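Local coordinates for D-hydantoinase (Ralstonia pickettii, PDB 1NFG), which is a zinc-dependent amidohydrolase that probably catalyses the stereospecific opening of the cyclic amide bond in D-hydantoin derivatives, at residues R192-P203 with R327-N335; K371-K379 with F449-Q457. All coordinates share one frame; numbering follows the deposited sequence.

Both contacts bring together pieces of the chain far apart in sequence, and they follow one another: the loop closed by interaction 1 ends before that of interaction 2 opens. In interaction 1 the end of helix 185-197 and the loop after it meet residues 327-335, beyond strand 310-311, so the closed loop takes in strands 233-235, 257-262 and 310-311 of the TIM barrel. Interaction 2 fastens the end of helix 358-372 to the C-terminal tail, enclosing 69 residues that contain strands but no helix. The two neither nest nor cross; they lie on opposite sides of the chain's centre. The nearest atoms of interaction 1 and interaction 2 are about 20 Å apart.

Interaction 1. Residues R192-P203 with R327-N335; sequences RDKFVAEGKTAP and RNDFRAIPN
Val196 lies against the guanidinium of Arg331, its CG2 over one face and 3.2 Å from NE, while the ring of Phe330 fills the bend between helix 185-197 and the loop that follows. CE2 of that Phe330 ring lies 3.8 Å from Val196 CG2, and its edge meets the carbonyl oxygen of Lys200. With CG set between its own backbone N and carbonyl carbon (chi1 69°), Phe330 turns into this bend as its N bonds Thr201 O at 3.0 Å. The polar end of Arg331 reaches the helix as well, NH1 forming a long salt bridge of 3.5 Å with Asp193 OD1. Arg192 crosses the aliphatic part of Arg331 and gives a weak hydrogen bond from NH2 to Arg331 O.

In the second shell, Asp329 fixes the rotation of Arg331. Arg331 NE meets the syn lone pair of Asp329 OD1 in the guanidinium plane at 2.9 Å, Arg331 NH2 reaches Asp329 OD2 at 2.6 Å, and OD1 also accepts the backbone N of Arg331, completing an Asx turn. On the other segment, Gly199, with positive phi, ends the helix in a Schellman motif and turns the chain toward Thr201. Further out, Asn335, a probable substrate-binding residue, bonds Thr286, another such residue. Arg331 probably offsets mainly the charge of Asp329, its close two-point partner, and only weakly that of Asp193.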
loop_
_atom_site.group_PDB
_atom_site.type_symbol
_atom_site.label_atom_id
_atom_site.label_comp_id
_atom_site.label_asym_id
_atom_site.label_seq_id
_atom_site.Cartn_x
_atom_site.Cartn_y
_atom_site.Cartn_z
ATOM N N ARG A 192 -26.714 -12.446 -0.795
ATOM C CA ARG A 192 -27.406 -13.688 -0.457
ATOM C C ARG A 192 -28.774 -13.723 -1.128
ATOM O O ARG A 192 -29.117 -14.680 -1.816
ATOM C CB ARG A 192 -27.592 -13.816 1.060
ATOM C CG ARG A 192 -26.312 -13.654 1.889
ATOM C CD ARG A 192 -26.576 -13.925 3.370
ATOM N NE ARG A 192 -26.742 -15.356 3.618
ATOM C CZ ARG A 192 -27.472 -15.872 4.603
ATOM N NH1 ARG A 192 -28.117 -15.078 5.448
ATOM N NH2 ARG A 192 -27.558 -17.188 4.738
ATOM N N ASP A 193 -29.549 -12.665 -0.927
ATOM C CA ASP A 193 -30.884 -12.574 -1.504
ATOM C C ASP A 193 -30.876 -12.527 -3.029
ATOM O O ASP A 193 -31.723 -13.141 -3.687
ATOM C CB ASP A 193 -31.600 -11.346 -0.949
ATOM C CG ASP A 193 -31.698 -11.374 0.557
ATOM O OD1 ASP A 193 -31.808 -12.489 1.121
ATOM O OD2 ASP A 193 -31.670 -10.287 1.175
ATOM N N LYS A 194 -29.918 -11.795 -3.587
ATOM C CA LYS A 194 -29.796 -11.678 -5.030
ATOM C C LYS A 194 -29.590 -13.067 -5.632
ATOM O O LYS A 194 -30.194 -13.402 -6.646
ATOM C CB LYS A 194 -28.624 -10.757 -5.371
ATOM C CG LYS A 194 -28.544 -10.307 -6.822
ATOM C CD LYS A 194 -27.528 -9.171 -6.957
ATOM C CE LYS A 194 -27.364 -8.679 -8.392
ATOM N NZ LYS A 194 -26.413 -7.520 -8.451
ATOM N N PHE A 195 -28.748 -13.878 -4.995
ATOM C CA PHE A 195 -28.476 -15.229 -5.476
ATOM C C PHE A 195 -29.707 -16.121 -5.421
ATOM O O PHE A 195 -30.016 -16.832 -6.379
ATOM C CB PHE A 195 -27.369 -15.885 -4.654
ATOM C CG PHE A 195 -25.983 -15.548 -5.115
ATOM C CD1 PHE A 195 -25.614 -15.735 -6.443
ATOM C CD2 PHE A 195 -25.035 -15.069 -4.217
ATOM C CE1 PHE A 195 -24.317 -15.448 -6.872
ATOM C CE2 PHE A 195 -23.735 -14.778 -4.635
ATOM C CZ PHE A 195 -23.376 -14.967 -5.965
ATOM N N VAL A 196 -30.398 -16.094 -4.289
ATOM C CA VAL A 196 -31.584 -16.914 -4.118
ATOM C C VAL A 196 -32.647 -16.500 -5.121
ATOM O O VAL A 196 -33.339 -17.346 -5.683
ATOM C CB VAL A 196 -32.133 -16.794 -2.688
ATOM C CG1 VAL A 196 -33.428 -17.566 -2.559
ATOM C CG2 VAL A 196 -31.113 -17.337 -1.707
ATOM N N ALA A 197 -32.767 -15.198 -5.351
ATOM C CA ALA A 197 -33.741 -14.686 -6.307
ATOM C C ALA A 197 -33.461 -15.242 -7.706
ATOM O O ALA A 197 -34.384 -15.475 -8.486
ATOM C CB ALA A 197 -33.698 -13.165 -6.331
ATOM N N GLU A 198 -32.185 -15.446 -8.022
ATOM C CA GLU A 198 -31.790 -15.979 -9.323
ATOM C C GLU A 198 -31.867 -17.500 -9.319
ATOM O O GLU A 198 -31.428 -18.155 -10.265
ATOM C CB GLU A 198 -30.361 -15.553 -9.664
ATOM C CG GLU A 198 -30.204 -14.102 -10.089
ATOM C CD GLU A 198 -28.760 -13.626 -9.997
ATOM O OE1 GLU A 198 -27.843 -14.446 -10.248
ATOM O OE2 GLU A 198 -28.543 -12.434 -9.679
ATOM N N GLY A 199 -32.410 -18.056 -8.243
ATOM C CA GLY A 199 -32.536 -19.497 -8.144
ATOM C C GLY A 199 -31.263 -20.231 -7.762
ATOM O O GLY A 199 -31.217 -21.461 -7.833
ATOM N N LYS A 200 -30.226 -19.496 -7.364
ATOM C CA LYS A 200 -28.961 -20.117 -6.963
ATOM C C LYS A 200 -29.017 -20.461 -5.476
ATOM O O LYS A 200 -28.946 -19.577 -4.620
ATOM C CB LYS A 200 -27.797 -19.173 -7.265
ATOM C CG LYS A 200 -27.552 -19.008 -8.757
ATOM C CD LYS A 200 -26.387 -18.083 -9.051
ATOM C CE LYS A 200 -26.093 -18.040 -10.540
ATOM N NZ LYS A 200 -27.287 -17.568 -11.283
ATOM N N THR A 201 -29.132 -21.754 -5.175
ATOM C CA THR A 201 -29.256 -22.199 -3.793
ATOM C C THR A 201 -28.230 -23.197 -3.246
ATOM O O THR A 201 -28.269 -23.534 -2.058
ATOM C CB THR A 201 -30.657 -22.774 -3.574
ATOM O OG1 THR A 201 -30.879 -23.855 -4.493
ATOM C CG2 THR A 201 -31.706 -21.690 -3.801
ATOM N N ALA A 202 -27.319 -23.668 -4.091
ATOM C CA ALA A 202 -26.295 -24.613 -3.648
ATOM C C ALA A 202 -25.371 -23.988 -2.590
ATOM O O ALA A 202 -25.285 -22.765 -2.466
ATOM C CB ALA A 202 -25.478 -25.087 -4.840
ATOM N N PRO A 203 -24.663 -24.826 -1.817
ATOM C CA PRO A 203 -23.749 -24.364 -0.770
ATOM C C PRO A 203 -22.707 -23.349 -1.232
ATOM O O PRO A 203 -22.351 -22.436 -0.483
ATOM C CB PRO A 203 -23.106 -25.656 -0.287
ATOM C CG PRO A 203 -24.210 -26.653 -0.466
ATOM C CD PRO A 203 -24.728 -26.299 -1.835
ATOM N N ARG A 327 -30.762 -28.046 2.185
ATOM C CA ARG A 327 -30.490 -28.775 0.951
ATOM C C ARG A 327 -31.128 -28.064 -0.224
ATOM O O ARG A 327 -30.907 -28.441 -1.375
ATOM C CB ARG A 327 -31.035 -30.204 1.019
ATOM C CG ARG A 327 -30.484 -31.013 2.167
ATOM C CD ARG A 327 -30.610 -32.511 1.931
ATOM N NE ARG A 327 -29.805 -32.955 0.795
ATOM C CZ ARG A 327 -29.325 -34.188 0.656
ATOM N NH1 ARG A 327 -29.564 -35.102 1.589
ATOM N NH2 ARG A 327 -28.603 -34.509 -0.414
ATOM N N ASN A 328 -31.922 -27.037 0.065
ATOM C CA ASN A 328 -32.592 -26.283 -0.986
ATOM C C ASN A 328 -32.422 -24.784 -0.817
ATOM O O ASN A 328 -33.032 -23.997 -1.541
ATOM C CB ASN A 328 -34.081 -26.628 -1.012
ATOM C CG ASN A 328 -34.325 -28.118 -1.106
ATOM O OD1 ASN A 328 -33.752 -28.800 -1.962
ATOM N ND2 ASN A 328 -35.182 -28.634 -0.227
ATOM N N ASP A 329 -31.592 -24.389 0.141
ATOM C CA ASP A 329 -31.348 -22.977 0.393
ATOM C C ASP A 329 -30.149 -22.830 1.326
ATOM O O ASP A 329 -30.274 -22.954 2.547
ATOM C CB ASP A 329 -32.588 -22.338 1.019
ATOM C CG ASP A 329 -32.454 -20.839 1.175
ATOM O OD1 ASP A 329 -31.339 -20.311 0.984
ATOM O OD2 ASP A 329 -33.467 -20.186 1.498
ATOM N N PHE A 330 -28.987 -22.566 0.735
ATOM C CA PHE A 330 -27.748 -22.404 1.485
ATOM C C PHE A 330 -27.900 -21.462 2.678
ATOM O O PHE A 330 -27.191 -21.591 3.676
ATOM C CB PHE A 330 -26.646 -21.891 0.551
ATOM C CG PHE A 330 -26.849 -20.473 0.082
ATOM C CD1 PHE A 330 -26.405 -19.400 0.850
ATOM C CD2 PHE A 330 -27.483 -20.210 -1.129
ATOM C CE1 PHE A 330 -26.591 -18.086 0.419
ATOM C CE2 PHE A 330 -27.674 -18.898 -1.569
ATOM C CZ PHE A 330 -27.226 -17.836 -0.793
ATOM N N ARG A 331 -28.827 -20.518 2.579
ATOM C CA ARG A 331 -29.041 -19.568 3.661
ATOM C C ARG A 331 -29.554 -20.221 4.937
ATOM O O ARG A 331 -29.281 -19.744 6.038
ATOM C CB ARG A 331 -30.031 -18.492 3.234
ATOM C CG ARG A 331 -29.545 -17.602 2.129
ATOM C CD ARG A 331 -30.663 -16.686 1.727
ATOM N NE ARG A 331 -31.843 -17.468 1.377
ATOM C CZ ARG A 331 -33.058 -16.954 1.225
ATOM N NH1 ARG A 331 -33.251 -15.651 1.395
ATOM N NH2 ARG A 331 -34.076 -17.744 0.906
ATOM N N ALA A 332 -30.303 -21.306 4.785
ATOM C CA ALA A 332 -30.865 -22.002 5.937
ATOM C C ALA A 332 -29.863 -22.933 6.620
ATOM O O ALA A 332 -30.117 -23.416 7.727
ATOM C CB ALA A 332 -32.107 -22.782 5.516
ATOM N N ILE A 333 -28.732 -23.185 5.961
ATOM C CA ILE A 333 -27.692 -24.052 6.519
ATOM C C ILE A 333 -27.019 -23.379 7.710
ATOM O O ILE A 333 -26.393 -22.327 7.562
ATOM C CB ILE A 333 -26.582 -24.354 5.494
ATOM C CG1 ILE A 333 -27.180 -24.974 4.237
ATOM C CG2 ILE A 333 -25.547 -25.284 6.116
ATOM C CD1 ILE A 333 -26.181 -25.191 3.130
ATOM N N PRO A 334 -27.144 -23.969 8.911
ATOM C CA PRO A 334 -26.505 -23.357 10.081
ATOM C C PRO A 334 -24.986 -23.282 9.874
ATOM O O PRO A 334 -24.338 -24.278 9.537
ATOM C CB PRO A 334 -26.926 -24.278 11.229
ATOM C CG PRO A 334 -27.172 -25.596 10.552
ATOM C CD PRO A 334 -27.867 -25.200 9.280
ATOM N N ASN A 335 -24.439 -22.085 10.052
ATOM C CA ASN A 335 -23.012 -21.839 9.857
ATOM C C ASN A 335 -22.125 -22.403 10.956
ATOM O O ASN A 335 -22.448 -22.300 12.138
ATOM C CB ASN A 335 -22.747 -20.330 9.738
ATOM C CG ASN A 335 -23.333 -19.727 8.470
ATOM O OD1 ASN A 335 -23.162 -18.532 8.202
ATOM N ND2 ASN A 335 -24.028 -20.548 7.684
#

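Interaction 2. Residues K371-K379 with F449-Q457; sequences KVFGMFPQK and FLKRRKYKQ
Gly374 and Arg453 bring the two segments together where a Schellman motif ends helix 358-372. Arg453 N bonds Gly374 O at 2.9 Å, almost straight at 173° and on a lone pair in the carbonyl plane. Gly374 is the C-prime residue; its positive phi is easy for glycine, and the absence of a side chain lets the tail pass with the CA atoms of Gly374 and Arg453 4.3 Å apart.

The tightly packed part lies beside this bond, against the barrel strands. Met375 and Arg452 run side by side in the same direction, with Met375 CG 3.8 Å from Arg452 CG. Leu450 crosses Met375 at about a right angle, Leu450 CD1 lying 4.1 Å from Met375 SD. The unbranched chains of Met375 and Arg452 can lie alongside each other here, and Thr87 and Val89 of strand 85-93 and Ile54 of strand 48-58 also line the site. Leu450 CD2 rests on the aliphatic CE of Lys379, whose NZ is held by salt bridges to Asp387, Asp389 and Asp118, so that one lysine offers both an apolar shaft and a terminal amine held by three carboxylates. Arg452 probably reaches Phe373 O through NH1, while its NH2 bonds Tyr121 O.

Toward the chain end the contact is looser in order: Lys456, though buried beside Val372 O and the Phe373 ring, and the last residue, Gln457, are poorly ordered. The solvent side belongs to Arg453, which is exposed, yet a bend at chi3 (-53°) brings its guanidinium back over Gly374 O, which sits over one face. A water accepts weakly from Arg453 NH1 and donates to Lys371 O. Arg453 NH2 bonds Phe376 O at 2.7 Å, approaching from above that carbonyl's plane.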
loop_
_atom_site.group_PDB
_atom_site.type_symbol
_atom_site.label_atom_id
_atom_site.label_comp_id
_atom_site.label_asym_id
_atom_site.label_seq_id
_atom_site.Cartn_x
_atom_site.Cartn_y
_atom_site.Cartn_z
ATOM N N LYS A 371 -1.233 -15.331 26.927
ATOM C CA LYS A 371 -0.747 -13.994 27.227
ATOM C C LYS A 371 -1.811 -12.945 26.943
ATOM O O LYS A 371 -2.161 -12.156 27.820
ATOM C CB LYS A 371 0.497 -13.671 26.402
ATOM C CG LYS A 371 1.770 -14.336 26.876
ATOM C CD LYS A 371 2.932 -13.939 25.989
ATOM C CE LYS A 371 4.250 -14.479 26.512
ATOM N NZ LYS A 371 5.365 -14.152 25.584
ATOM N N VAL A 372 -2.327 -12.941 25.720
ATOM C CA VAL A 372 -3.332 -11.961 25.332
ATOM C C VAL A 372 -4.571 -11.963 26.220
ATOM O O VAL A 372 -4.976 -10.919 26.722
ATOM C CB VAL A 372 -3.769 -12.169 23.862
ATOM C CG1 VAL A 372 -4.885 -11.194 23.492
ATOM C CG2 VAL A 372 -2.570 -11.981 22.947
ATOM N N PHE A 373 -5.156 -13.136 26.434
ATOM C CA PHE A 373 -6.368 -13.228 27.234
ATOM C C PHE A 373 -6.222 -13.380 28.753
ATOM O O PHE A 373 -7.081 -13.958 29.414
ATOM C CB PHE A 373 -7.250 -14.319 26.636
ATOM C CG PHE A 373 -7.699 -14.003 25.239
ATOM C CD1 PHE A 373 -8.698 -13.054 25.015
ATOM C CD2 PHE A 373 -7.074 -14.587 24.140
ATOM C CE1 PHE A 373 -9.070 -12.684 23.713
ATOM C CE2 PHE A 373 -7.433 -14.227 22.832
ATOM C CZ PHE A 373 -8.435 -13.271 22.620
ATOM N N GLY A 374 -5.132 -12.833 29.286
ATOM C CA GLY A 374 -4.861 -12.831 30.718
ATOM C C GLY A 374 -4.874 -14.111 31.529
ATOM O O GLY A 374 -5.518 -14.167 32.573
ATOM N N MET A 375 -4.153 -15.127 31.070
ATOM C CA MET A 375 -4.082 -16.402 31.778
ATOM C C MET A 375 -2.624 -16.823 31.936
ATOM O O MET A 375 -2.335 -17.934 32.385
ATOM C CB MET A 375 -4.820 -17.483 30.995
ATOM C CG MET A 375 -6.261 -17.160 30.692
ATOM S SD MET A 375 -7.043 -18.517 29.819
ATOM C CE MET A 375 -6.474 -18.224 28.146
ATOM N N PHE A 376 -1.719 -15.925 31.559
ATOM C CA PHE A 376 -0.280 -16.170 31.612
ATOM C C PHE A 376 0.298 -15.519 32.859
ATOM O O PHE A 376 -0.077 -14.403 33.203
ATOM C CB PHE A 376 0.359 -15.593 30.334
ATOM C CG PHE A 376 1.856 -15.692 30.279
ATOM C CD1 PHE A 376 2.655 -14.697 30.833
ATOM C CD2 PHE A 376 2.471 -16.779 29.660
ATOM C CE1 PHE A 376 4.062 -14.784 30.768
ATOM C CE2 PHE A 376 3.867 -16.875 29.591
ATOM C CZ PHE A 376 4.660 -15.873 30.147
ATOM N N PRO A 377 1.244 -16.192 33.538
ATOM C CA PRO A 377 1.806 -17.509 33.214
ATOM C C PRO A 377 1.170 -18.739 33.870
ATOM O O PRO A 377 1.707 -19.848 33.745
ATOM C CB PRO A 377 3.267 -17.350 33.602
ATOM C CG PRO A 377 3.172 -16.516 34.823
ATOM C CD PRO A 377 2.133 -15.468 34.470
ATOM N N GLN A 378 0.041 -18.560 34.560
ATOM C CA GLN A 378 -0.626 -19.699 35.194
ATOM C C GLN A 378 -0.853 -20.758 34.128
ATOM O O GLN A 378 -0.653 -21.949 34.361
ATOM C CB GLN A 378 -1.980 -19.304 35.793
ATOM C CG GLN A 378 -2.655 -20.462 36.542
ATOM C CD GLN A 378 -4.105 -20.192 36.932
ATOM O OE1 GLN A 378 -4.448 -19.091 37.370
ATOM N NE2 GLN A 378 -4.955 -21.207 36.792
ATOM N N LYS A 379 -1.282 -20.308 32.954
ATOM C CA LYS A 379 -1.525 -21.193 31.821
ATOM C C LYS A 379 -0.586 -20.746 30.703
ATOM O O LYS A 379 0.003 -19.664 30.789
ATOM C CB LYS A 379 -2.977 -21.068 31.347
ATOM C CG LYS A 379 -4.026 -21.409 32.395
ATOM C CD LYS A 379 -4.103 -22.902 32.663
ATOM C CE LYS A 379 -5.216 -23.202 33.650
ATOM N NZ LYS A 379 -5.305 -24.643 33.985
ATOM N N PHE A 449 -13.557 -23.114 36.084
ATOM C CA PHE A 449 -13.654 -21.810 35.450
ATOM C C PHE A 449 -12.404 -20.983 35.778
ATOM O O PHE A 449 -11.811 -21.137 36.851
ATOM C CB PHE A 449 -14.909 -21.087 35.946
ATOM C CG PHE A 449 -15.042 -19.688 35.432
ATOM C CD1 PHE A 449 -15.500 -19.449 34.139
ATOM C CD2 PHE A 449 -14.672 -18.607 36.228
ATOM C CE1 PHE A 449 -15.584 -18.154 33.650
ATOM C CE2 PHE A 449 -14.751 -17.308 35.750
ATOM C CZ PHE A 449 -15.208 -17.077 34.459
ATOM N N LEU A 450 -12.014 -20.105 34.856
ATOM C CA LEU A 450 -10.837 -19.267 35.046
ATOM C C LEU A 450 -11.164 -17.788 35.037
ATOM O O LEU A 450 -11.673 -17.267 34.044
ATOM C CB LEU A 450 -9.822 -19.539 33.940
ATOM C CG LEU A 450 -9.132 -20.898 33.940
ATOM C CD1 LEU A 450 -8.602 -21.218 32.555
ATOM C CD2 LEU A 450 -8.010 -20.877 34.965
ATOM N N LYS A 451 -10.888 -17.109 36.142
ATOM C CA LYS A 451 -11.118 -15.674 36.191
ATOM C C LYS A 451 -9.908 -15.105 35.471
ATOM O O LYS A 451 -8.803 -15.080 36.018
ATOM C CB LYS A 451 -11.157 -15.162 37.631
ATOM C CG LYS A 451 -12.397 -15.573 38.407
ATOM C CD LYS A 451 -12.372 -15.039 39.845
ATOM C CE LYS A 451 -12.270 -13.517 39.891
ATOM N NZ LYS A 451 -12.146 -13.002 41.288
ATOM N N ARG A 452 -10.113 -14.670 34.233
ATOM C CA ARG A 452 -9.029 -14.124 33.428
ATOM C C ARG A 452 -8.704 -12.684 33.804
ATOM O O ARG A 452 -9.555 -11.949 34.300
ATOM C CB ARG A 452 -9.382 -14.274 31.942
ATOM C CG ARG A 452 -9.663 -15.730 31.595
ATOM C CD ARG A 452 -10.064 -15.990 30.161
ATOM N NE ARG A 452 -11.227 -15.214 29.744
ATOM C CZ ARG A 452 -11.153 -13.994 29.224
ATOM N NH1 ARG A 452 -9.967 -13.427 29.061
ATOM N NH2 ARG A 452 -12.256 -13.339 28.878
ATOM N N ARG A 453 -7.453 -12.302 33.578
ATOM C CA ARG A 453 -6.962 -10.974 33.913
ATOM C C ARG A 453 -7.379 -9.909 32.906
ATOM O O ARG A 453 -7.728 -10.217 31.770
ATOM C CB ARG A 453 -5.442 -11.026 34.034
ATOM C CG ARG A 453 -4.878 -10.174 35.150
ATOM C CD ARG A 453 -3.385 -10.410 35.326
ATOM N NE ARG A 453 -3.084 -11.828 35.486
ATOM C CZ ARG A 453 -2.365 -12.542 34.624
ATOM N NH1 ARG A 453 -1.864 -11.966 33.537
ATOM N NH2 ARG A 453 -2.158 -13.838 34.838
ATOM N N LYS A 454 -7.326 -8.652 33.336
ATOM C CA LYS A 454 -7.711 -7.515 32.506
ATOM C C LYS A 454 -6.753 -7.138 31.378
ATOM O O LYS A 454 -6.097 -7.982 30.769
ATOM C CB LYS A 454 -7.906 -6.271 33.380
ATOM C CG LYS A 454 -9.118 -6.278 34.286
ATOM C CD LYS A 454 -9.221 -4.954 35.035
ATOM C CE LYS A 454 -10.372 -4.961 36.025
ATOM N NZ LYS A 454 -10.415 -3.701 36.812
ATOM N N TYR A 455 -6.717 -5.826 31.134
ATOM C CA TYR A 455 -5.906 -5.136 30.128
ATOM C C TYR A 455 -5.265 -6.014 29.075
ATOM O O TYR A 455 -4.056 -6.269 29.108
ATOM C CB TYR A 455 -4.826 -4.294 30.818
ATOM C CG TYR A 455 -4.294 -3.160 29.975
ATOM C CD1 TYR A 455 -3.581 -3.407 28.799
ATOM C CD2 TYR A 455 -4.516 -1.832 30.346
ATOM C CE1 TYR A 455 -3.101 -2.354 28.009
ATOM C CE2 TYR A 455 -4.041 -0.772 29.569
ATOM C CZ TYR A 455 -3.336 -1.039 28.402
ATOM O OH TYR A 455 -2.872 0.006 27.629
ATOM N N LYS A 456 -6.084 -6.462 28.132
ATOM C CA LYS A 456 -5.599 -7.297 27.048
ATOM C C LYS A 456 -5.160 -6.403 25.903
ATOM O O LYS A 456 -5.657 -5.293 25.751
ATOM C CB LYS A 456 -6.694 -8.246 26.593
ATOM C CG LYS A 456 -7.159 -9.199 27.690
ATOM C CD LYS A 456 -8.363 -9.986 27.221
ATOM C CE LYS A 456 -8.913 -10.861 28.307
ATOM N NZ LYS A 456 -10.235 -11.379 27.882
ATOM N N GLN A 457 -4.225 -6.892 25.102
ATOM C CA GLN A 457 -3.697 -6.112 23.993
ATOM C C GLN A 457 -2.633 -6.921 23.255
ATOM O O GLN A 457 -2.337 -8.059 23.685
ATOM C CB GLN A 457 -3.071 -4.819 24.529
ATOM C CG GLN A 457 -2.574 -3.832 23.475
ATOM C CD GLN A 457 -1.462 -2.936 24.003
ATOM O OE1 GLN A 457 -0.277 -3.241 23.848
ATOM N NE2 GLN A 457 -1.840 -1.835 24.650
ATOM O OXT GLN A 457 -2.097 -6.403 22.253
HETATM O O HOH W 1 -1.509 -12.620 30.772
#